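PDB 4NTD: thioredoxin reductase from Streptomyces clavuligerus, which probably uses FAD to oxidise dithiols, forming the disulfide bond of the natural product holomycin. Local coordinates for residues A92-G96 with Y97-F101; V292-V295 with G296-D300; E326-A329 with S330-A334. One frame throughout, in Å; residues are numbered along the deposited sequence. Where two conformers were deposited one is given.

Contact 1 of 3, residues A92-G96 with Y97-F101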
loop_
_atom_site.group_PDB
_atom_site.type_symbol
_atom_site.label_atom_id
_atom_site.label_comp_id
_atom_site.label_asym_id
_atom_site.label_seq_id
_atom_site.Cartn_x
_atom_site.Cartn_y
_atom_site.Cartn_z
ATOM N N ALA A 92 16.046 -11.415 3.712
ATOM C CA ALA A 92 17.055 -11.250 4.764
ATOM C C ALA A 92 16.487 -10.514 5.979
ATOM O O ALA A 92 16.748 -10.903 7.117
ATOM C CB ALA A 92 18.279 -10.521 4.226
ATOM N N GLU A 93 15.701 -9.465 5.737
ATOM C CA GLU A 93 15.028 -8.738 6.820
ATOM C C GLU A 93 14.106 -9.672 7.595
ATOM O O GLU A 93 14.179 -9.761 8.820
ATOM C CB GLU A 93 14.209 -7.563 6.269
ATOM C CG GLU A 93 15.041 -6.415 5.721
ATOM C CD GLU A 93 14.213 -5.343 5.028
ATOM O OE1 GLU A 93 13.069 -5.623 4.600
ATOM O OE2 GLU A 93 14.716 -4.208 4.896
ATOM N N VAL A 94 13.255 -10.382 6.862
ATOM C CA VAL A 94 12.246 -11.255 7.457
ATOM C C VAL A 94 12.877 -12.418 8.237
ATOM O O VAL A 94 12.462 -12.708 9.363
ATOM C CB VAL A 94 11.263 -11.764 6.373
ATOM C CG1 VAL A 94 10.378 -12.881 6.897
ATOM C CG2 VAL A 94 10.400 -10.614 5.870
ATOM N N SER A 95 13.880 -13.069 7.654
ATOM C CA SER A 95 14.559 -14.181 8.326
ATOM C C SER A 95 15.350 -13.707 9.554
ATOM O O SER A 95 15.482 -14.445 10.532
ATOM C CB SER A 95 15.465 -14.941 7.351
ATOM O OG SER A 95 16.548 -14.141 6.922
ATOM N N GLY A 96 15.852 -12.473 9.509
ATOM C CA GLY A 96 16.547 -11.868 10.648
ATOM C C GLY A 96 15.690 -11.759 11.901
ATOM O O GLY A 96 16.210 -11.804 13.020
ATOM N N TYR A 97 14.379 -11.616 11.714
ATOM C CA TYR A 97 13.432 -11.570 12.832
ATOM C C TYR A 97 12.955 -12.958 13.281
ATOM O O TYR A 97 12.172 -13.064 14.224
ATOM C CB TYR A 97 12.230 -10.684 12.481
ATOM C CG TYR A 97 12.565 -9.211 12.446
ATOM C CD1 TYR A 97 12.835 -8.516 13.619
ATOM C CD2 TYR A 97 12.614 -8.510 11.245
ATOM C CE1 TYR A 97 13.147 -7.169 13.599
ATOM C CE2 TYR A 97 12.923 -7.160 11.216
ATOM C CZ TYR A 97 13.186 -6.494 12.399
ATOM O OH TYR A 97 13.492 -5.153 12.394
ATOM N N GLY A 98 13.421 -14.010 12.609
ATOM C CA GLY A 98 13.140 -15.384 13.026
ATOM C C GLY A 98 12.047 -16.099 12.250
ATOM O O GLY A 98 11.731 -17.252 12.548
ATOM N N ALA A 99 11.451 -15.430 11.266
ATOM C CA ALA A 99 10.493 -16.093 10.384
ATOM C C ALA A 99 11.234 -17.129 9.548
ATOM O O ALA A 99 12.409 -16.953 9.229
ATOM C CB ALA A 99 9.795 -15.088 9.487
ATOM N N GLU A 100 10.540 -18.207 9.198
ATOM C CA GLU A 100 11.157 -19.326 8.493
ATOM C C GLU A 100 10.624 -19.453 7.070
ATOM O O GLU A 100 9.442 -19.228 6.822
ATOM C CB GLU A 100 10.928 -20.611 9.279
ATOM C CG GLU A 100 11.643 -20.606 10.619
ATOM C CD GLU A 100 11.387 -21.858 11.423
ATOM O OE1 GLU A 100 10.283 -21.983 11.991
ATOM O OE2 GLU A 100 12.293 -22.713 11.496
ATOM N N PHE A 101 11.515 -19.806 6.145
ATOM C CA PHE A 101 11.182 -19.920 4.727
ATOM C C PHE A 101 11.254 -21.366 4.248
ATOM O O PHE A 101 12.175 -22.109 4.602
ATOM C CB PHE A 101 12.153 -19.094 3.880
ATOM C CG PHE A 101 11.863 -17.621 3.863
ATOM C CD1 PHE A 101 11.036 -17.074 2.888
ATOM C CD2 PHE A 101 12.444 -16.774 4.796
ATOM C CE1 PHE A 101 10.777 -15.714 2.859
ATOM C CE2 PHE A 101 12.192 -15.411 4.771
ATOM C CZ PHE A 101 11.357 -14.880 3.802
HETATM O O HOH W 1 14.928 -17.377 10.385
#
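Val94 turns CG1 anti to its backbone N (chi1 169°), and Phe101 swings its ring beside its own N (chi1 -79°), which brings the two side chains together just after the helix. The chain here leaves helix 83-96 through a Schellman motif inside a beta-alpha-beta unit of the Rossmann-type FAD-binding fold. Gly98, with positive phi, is the residue that leaves the helix. Its N binds Ser95 O at 3.0 Å. The wider bond, from Ala99 N to Val94 O, is weak at 3.5 Å. Tyr97 N also reaches back to Val94 O, at 3.2 Å.

The same turn gives the motif its apolar contact. Val94 CG1 presses against Ala99 CB at 3.5 Å, tighter than usual for two carbons. Val94 CG1 also lies 3.8 Å from Phe101 CE2. The two side chains cross at about a right angle. The backbone N of Ser95 approaches the edge of the Phe101 ring. Leu58 on strand 56-60 packs against Val94, Ala99 and Phe101.

Tyr97 CD2 comes 3.1 Å from Glu93 O. The Tyr97 hydroxyl is hydrogen-bonded to Arg51 and to Asp79 of the second subunit, and its ring meets Tyr168 of that subunit edge to face. The Glu93 carboxylate is held there too, by the backbone N atoms of Ser77 and Asp79 of the second subunit. This helix end therefore belongs to the dimer interface. One water bridges the turn, donating to Ser95 O and, at 2.8 Å, to Ala99 O.

Contact 2 of 3, residues V292-V295 with G296-D300. With FAD (flavin-adenine dinucleotide), chain C.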
loop_
_atom_site.group_PDB
_atom_site.type_symbol
_atom_site.label_atom_id
_atom_site.label_comp_id
_atom_site.label_asym_id
_atom_site.label_seq_id
_atom_site.Cartn_x
_atom_site.Cartn_y
_atom_site.Cartn_z
ATOM N N VAL A 292 -8.472 -15.824 7.430
ATOM C CA VAL A 292 -7.840 -15.904 6.109
ATOM C C VAL A 292 -7.765 -14.523 5.456
ATOM O O VAL A 292 -8.791 -13.923 5.128
ATOM C CB VAL A 292 -8.604 -16.874 5.182
ATOM C CG1 VAL A 292 -7.954 -16.931 3.802
ATOM C CG2 VAL A 292 -8.664 -18.263 5.802
ATOM N N TRP A 293 -6.538 -14.032 5.279
ATOM C CA TRP A 293 -6.275 -12.767 4.593
ATOM C C TRP A 293 -5.744 -13.036 3.185
ATOM O O TRP A 293 -5.151 -14.086 2.930
ATOM C CB TRP A 293 -5.254 -11.929 5.376
ATOM C CG TRP A 293 -5.859 -10.986 6.384
ATOM C CD1 TRP A 293 -6.046 -9.644 6.231
ATOM C CD2 TRP A 293 -6.347 -11.310 7.693
ATOM N NE1 TRP A 293 -6.622 -9.111 7.359
ATOM C CE2 TRP A 293 -6.817 -10.111 8.272
ATOM C CE3 TRP A 293 -6.430 -12.496 8.434
ATOM C CZ2 TRP A 293 -7.365 -10.063 9.555
ATOM C CZ3 TRP A 293 -6.978 -12.447 9.711
ATOM C CH2 TRP A 293 -7.438 -11.239 10.256
ATOM N N ALA A 294 -5.961 -12.081 2.283
ATOM C CA ALA A 294 -5.431 -12.152 0.920
ATOM C C ALA A 294 -4.912 -10.779 0.501
ATOM O O ALA A 294 -5.601 -9.778 0.692
ATOM C CB ALA A 294 -6.504 -12.627 -0.043
ATOM N N VAL A 295 -3.701 -10.735 -0.057
ATOM C CA VAL A 295 -3.064 -9.470 -0.442
ATOM C C VAL A 295 -2.336 -9.561 -1.779
ATOM O O VAL A 295 -1.866 -10.629 -2.171
ATOM C CB VAL A 295 -2.056 -8.976 0.625
ATOM C CG1 VAL A 295 -2.732 -8.814 1.978
ATOM C CG2 VAL A 295 -0.862 -9.913 0.736
ATOM N N GLY A 296 -2.224 -8.419 -2.450
ATOM C CA GLY A 296 -1.515 -8.307 -3.721
ATOM C C GLY A 296 -2.334 -8.663 -4.949
ATOM O O GLY A 296 -3.563 -8.549 -4.952
ATOM N N ASN A 297 -1.633 -9.098 -5.997
ATOM C CA ASN A 297 -2.251 -9.415 -7.288
ATOM C C ASN A 297 -3.300 -10.532 -7.243
ATOM O O ASN A 297 -4.120 -10.626 -8.156
ATOM C CB ASN A 297 -1.183 -9.800 -8.330
ATOM C CG ASN A 297 -0.616 -8.614 -9.111
ATOM O OD1 ASN A 297 0.428 -8.754 -9.746
ATOM N ND2 ASN A 297 -1.301 -7.469 -9.106
ATOM N N VAL A 298 -3.278 -11.383 -6.215
ATOM C CA VAL A 298 -4.293 -12.441 -6.091
ATOM C C VAL A 298 -5.702 -11.859 -5.907
ATOM O O VAL A 298 -6.684 -12.506 -6.264
ATOM C CB VAL A 298 -3.957 -13.469 -4.974
ATOM C CG1 VAL A 298 -4.058 -12.851 -3.584
ATOM C CG2 VAL A 298 -4.858 -14.697 -5.080
ATOM N N VAL A 299 -5.796 -10.640 -5.372
ATOM C CA VAL A 299 -7.089 -9.956 -5.218
ATOM C C VAL A 299 -7.207 -8.609 -5.951
ATOM O O VAL A 299 -8.305 -8.064 -6.046
ATOM C CB VAL A 299 -7.461 -9.758 -3.727
ATOM C CG1 VAL A 299 -7.838 -11.089 -3.096
ATOM C CG2 VAL A 299 -6.331 -9.094 -2.948
ATOM N N ASP A 300 -6.103 -8.081 -6.478
ATOM C CA ASP A 300 -6.108 -6.765 -7.121
ATOM C C ASP A 300 -5.179 -6.750 -8.339
ATOM O O ASP A 300 -3.961 -6.682 -8.183
ATOM C CB ASP A 300 -5.681 -5.695 -6.106
ATOM C CG ASP A 300 -5.700 -4.282 -6.678
ATOM O OD1 ASP A 300 -6.021 -4.097 -7.871
ATOM O OD2 ASP A 300 -5.386 -3.341 -5.915
HETATM P PA FAD C . 4.181 -11.814 -6.825
HETATM O O1A FAD C . 5.282 -10.790 -6.750
HETATM O O2A FAD C . 3.850 -12.410 -8.167
HETATM O O5B FAD C . 4.551 -13.009 -5.822
HETATM C C5B FAD C . 3.679 -14.123 -5.676
HETATM C C4B FAD C . 4.497 -15.296 -5.167
HETATM O O4B FAD C . 3.621 -16.350 -4.776
HETATM C C3B FAD C . 5.429 -15.867 -6.234
HETATM O O3B FAD C . 6.790 -15.832 -5.786
HETATM C C2B FAD C . 4.943 -17.291 -6.451
HETATM O O2B FAD C . 6.019 -18.207 -6.680
HETATM C C1B FAD C . 4.216 -17.593 -5.151
HETATM N N9A FAD C . 3.161 -18.629 -5.207
HETATM C C8A FAD C . 2.093 -18.652 -6.024
HETATM N N7A FAD C . 1.325 -19.739 -5.769
HETATM C C5A FAD C . 1.905 -20.422 -4.767
HETATM C C6A FAD C . 1.618 -21.656 -4.008
HETATM N N6A FAD C . 0.524 -22.396 -4.297
HETATM N N1A FAD C . 2.485 -22.017 -3.032
HETATM C C2A FAD C . 3.583 -21.288 -2.739
HETATM N N3A FAD C . 3.897 -20.150 -3.390
HETATM C C4A FAD C . 3.112 -19.679 -4.392
HETATM N N1 FAD C . 5.331 -3.529 -10.761
HETATM C C2 FAD C . 6.023 -2.440 -10.355
HETATM O O2 FAD C . 5.643 -1.860 -9.317
HETATM N N3 FAD C . 7.090 -1.966 -11.024
HETATM C C4 FAD C . 7.547 -2.555 -12.145
HETATM O O4 FAD C . 8.536 -2.090 -12.747
HETATM C C4X FAD C . 6.853 -3.762 -12.653
HETATM N N5 FAD C . 7.239 -4.421 -13.774
HETATM C C5X FAD C . 6.555 -5.516 -14.202
HETATM C C6 FAD C . 6.973 -6.174 -15.355
HETATM C C7 FAD C . 6.299 -7.298 -15.821
HETATM C C7M FAD C . 6.769 -7.996 -17.074
HETATM C C8 FAD C . 5.118 -7.808 -15.080
HETATM C C8M FAD C . 4.367 -9.018 -15.572
HETATM C C9 FAD C . 4.692 -7.156 -13.927
HETATM C C9A FAD C . 5.364 -6.025 -13.455
HETATM N N10 FAD C . 4.954 -5.343 -12.280
HETATM C C10 FAD C . 5.686 -4.217 -11.868
HETATM C "C1'" FAD C . 3.808 -5.765 -11.464
HETATM C "C2'" FAD C . 4.299 -6.731 -10.385
HETATM O "O2'" FAD C . 4.604 -7.996 -10.989
HETATM C "C3'" FAD C . 3.257 -6.935 -9.285
HETATM O "O3'" FAD C . 2.899 -5.663 -8.732
HETATM C "C4'" FAD C . 3.749 -7.830 -8.148
HETATM O "O4'" FAD C . 4.347 -9.030 -8.651
HETATM C "C5'" FAD C . 2.611 -8.227 -7.217
HETATM O "O5'" FAD C . 3.166 -8.724 -6.001
HETATM P P FAD C . 2.523 -9.981 -5.238
HETATM O O1P FAD C . 1.026 -9.838 -5.236
HETATM O O2P FAD C . 3.278 -10.146 -3.943
HETATM O O3P FAD C . 2.795 -11.246 -6.217
HETATM O O HOH W 2 -0.783 -11.778 -4.405
#
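Val295 and Val298 meet where strand 292-294 of the Rossmann-type FAD-binding sheet runs into the loop that holds the cofactor diphosphate. Within this stretch Asn297 N comes nearest to the phosphate. It gives a fairly straight hydrogen bond to FAD O1P, 2.9 Å long with an N-H...O angle of 160°. Asn297 OD1 lies 3.4 Å from C5' of the FAD ribityl chain, and bound glutathione touches Asn297 too. Gly296, at positive phi, brings its CA within 3.3 Å of FAD O1P. A water also donates to O1P. It donates to Val295 O as well and accepts from Val298 N, tying the strand end and the loop to the phosphate.

The next shell fixes the turn. Gly296 O accepts from both Val299 N and Asp300 N. Val298 sets CG1 between its backbone N and carbonyl carbon (chi1 69°), which lays that methyl 3.4 Å from Val295 O. Val299 CG1 folds back onto Ala294 CB at 3.7 Å. Leu266 of helix 264-269 packs on Ala294 and Val298.

The Asn297 amide is held at both ends. OD1 accepts from Arg65, a residue of the glutathione and FAD sites. Asn297 ND2 donates to Asp300 O at 2.9 Å, with the acceptor only 8° out of the amide plane.

Contact 3 of 3, residues E326-A329 with S330-A334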
loop_
_atom_site.group_PDB
_atom_site.type_symbol
_atom_site.label_atom_id
_atom_site.label_comp_id
_atom_site.label_asym_id
_atom_site.label_seq_id
_atom_site.Cartn_x
_atom_site.Cartn_y
_atom_site.Cartn_z
ATOM N N GLU A 326 -8.317 -12.610 20.197
ATOM C CA GLU A 326 -8.491 -14.031 20.507
ATOM C C GLU A 326 -7.663 -14.453 21.727
ATOM O O GLU A 326 -8.158 -15.190 22.583
ATOM C CB GLU A 326 -8.136 -14.910 19.303
ATOM C CG GLU A 326 -8.541 -16.367 19.485
ATOM C CD GLU A 326 -8.076 -17.257 18.353
ATOM O OE1 GLU A 326 -8.427 -16.981 17.187
ATOM O OE2 GLU A 326 -7.361 -18.239 18.634
ATOM N N ASP A 327 -6.412 -13.992 21.799
ATOM C CA ASP A 327 -5.538 -14.274 22.947
ATOM C C ASP A 327 -6.200 -13.814 24.256
ATOM O O ASP A 327 -6.187 -14.536 25.256
ATOM C CB ASP A 327 -4.167 -13.583 22.794
ATOM C CG ASP A 327 -3.306 -14.181 21.676
ATOM O OD1 ASP A 327 -3.480 -15.370 21.330
ATOM O OD2 ASP A 327 -2.436 -13.450 21.145
ATOM N N VAL A 328 -6.788 -12.618 24.234
ATOM C CA VAL A 328 -7.451 -12.050 25.412
ATOM C C VAL A 328 -8.714 -12.837 25.772
ATOM O O VAL A 328 -8.913 -13.195 26.932
ATOM C CB VAL A 328 -7.808 -10.558 25.202
ATOM C CG1 VAL A 328 -8.663 -10.026 26.349
ATOM C CG2 VAL A 328 -6.543 -9.721 25.069
ATOM N N ALA A 329 -9.556 -13.102 24.775
ATOM C CA ALA A 329 -10.802 -13.845 24.994
ATOM C C ALA A 329 -10.540 -15.245 25.555
ATOM O O ALA A 329 -11.266 -15.709 26.436
ATOM C CB ALA A 329 -11.609 -13.928 23.707
ATOM N N SER A 330 -9.499 -15.905 25.053
ATOM C CA SER A 330 -9.110 -17.231 25.542
ATOM C C SER A 330 -8.580 -17.191 26.977
ATOM O O SER A 330 -8.852 -18.098 27.767
ATOM C CB SER A 330 -8.065 -17.861 24.619
ATOM O OG SER A 330 -8.613 -18.132 23.340
ATOM N N ALA A 331 -7.824 -16.145 27.308
ATOM C CA ALA A 331 -7.301 -15.966 28.665
ATOM C C ALA A 331 -8.421 -15.665 29.661
ATOM O O ALA A 331 -8.414 -16.176 30.781
ATOM C CB ALA A 331 -6.259 -14.857 28.693
ATOM N N VAL A 332 -9.376 -14.833 29.249
ATOM C CA VAL A 332 -10.541 -14.509 30.080
ATOM C C VAL A 332 -11.381 -15.767 30.331
ATOM O O VAL A 332 -11.816 -16.017 31.458
ATOM C CB VAL A 332 -11.404 -13.398 29.431
ATOM C CG1 VAL A 332 -12.762 -13.274 30.112
ATOM C CG2 VAL A 332 -10.671 -12.063 29.479
ATOM N N ARG A 333 -11.594 -16.543 29.270
ATOM C CA ARG A 333 -12.308 -17.823 29.333
ATOM C C ARG A 333 -11.651 -18.778 30.331
ATOM O O ARG A 333 -12.320 -19.389 31.167
ATOM C CB ARG A 333 -12.344 -18.448 27.923
ATOM C CG ARG A 333 -12.423 -19.969 27.844
ATOM C CD ARG A 333 -11.566 -20.491 26.697
ATOM N NE ARG A 333 -10.138 -20.438 27.016
ATOM C CZ ARG A 333 -9.182 -20.996 26.281
ATOM N NH1 ARG A 333 -9.492 -21.656 25.173
ATOM N NH2 ARG A 333 -7.911 -20.901 26.656
ATOM N N ALA A 334 -10.331 -18.910 30.223
ATOM C CA ALA A 334 -9.565 -19.835 31.068
ATOM C C ALA A 334 -9.542 -19.415 32.538
ATOM O O ALA A 334 -9.664 -20.259 33.428
ATOM C CB ALA A 334 -8.144 -19.979 30.544
HETATM O O HOH W 3 -6.850 -18.992 21.477
#
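Glu326 and Ser330 are joined by main-chain and water-mediated bonds one turn apart in the long C-terminal helix 305-338. The backbone bonds are those of a regular alpha-helix. Four i to i+4 bonds run from the N atoms of Ser330 to Arg333 back to the O atoms of Glu326 to Ala329. The one from Val332 N to Val328 O is 2.9 Å long.

Side-chain polar contacts gather round Ser330. Its OG sits beside its own backbone N (chi1 -66°), which places it 3.1 Å from Glu326 O. A water lies 2.7 Å from Ser330 OG and donates to Glu326 OE2 at 3.0 Å.

Apolar packing within the helix is light. Val328 CG1 and Val332 CG2 are neighbours along one flank at 4.2 Å.

Salt bridges tie the helix to its own subunit. Glu326 pairs with Arg134 and Arg133, and Asp327 with Arg133 and Arg54, so the start of strand 134-137 and the loop between helix 40-51 and strand 56-60 are both joined to it. Val328 packs on Ala214, and Ala331 and Val332 on Ala217, of helix 209-217 in the second subunit, where Asp327 also meets Gln193.

The three contacts follow one another along the chain, and none nests in or crosses another. Each closes only a local turn. Contact 1 links helix 83-96 to strand 100-103, at one edge of the five-stranded parallel sheet. Contact 2 starts on strand 292-294, at the other edge, and runs into the loop after it. The two thus mark the sheet's outermost strands within this chain. Their centres are about 22 Å apart. The chain then enters helix 305-338, whose far part holds contact 3. Contacts 2 and 3 come within about 9 Å at their nearest atoms without touching. Contact 2 faces FAD, whereas helix 83-96 and the C-terminal helix both take part in the dimer interface.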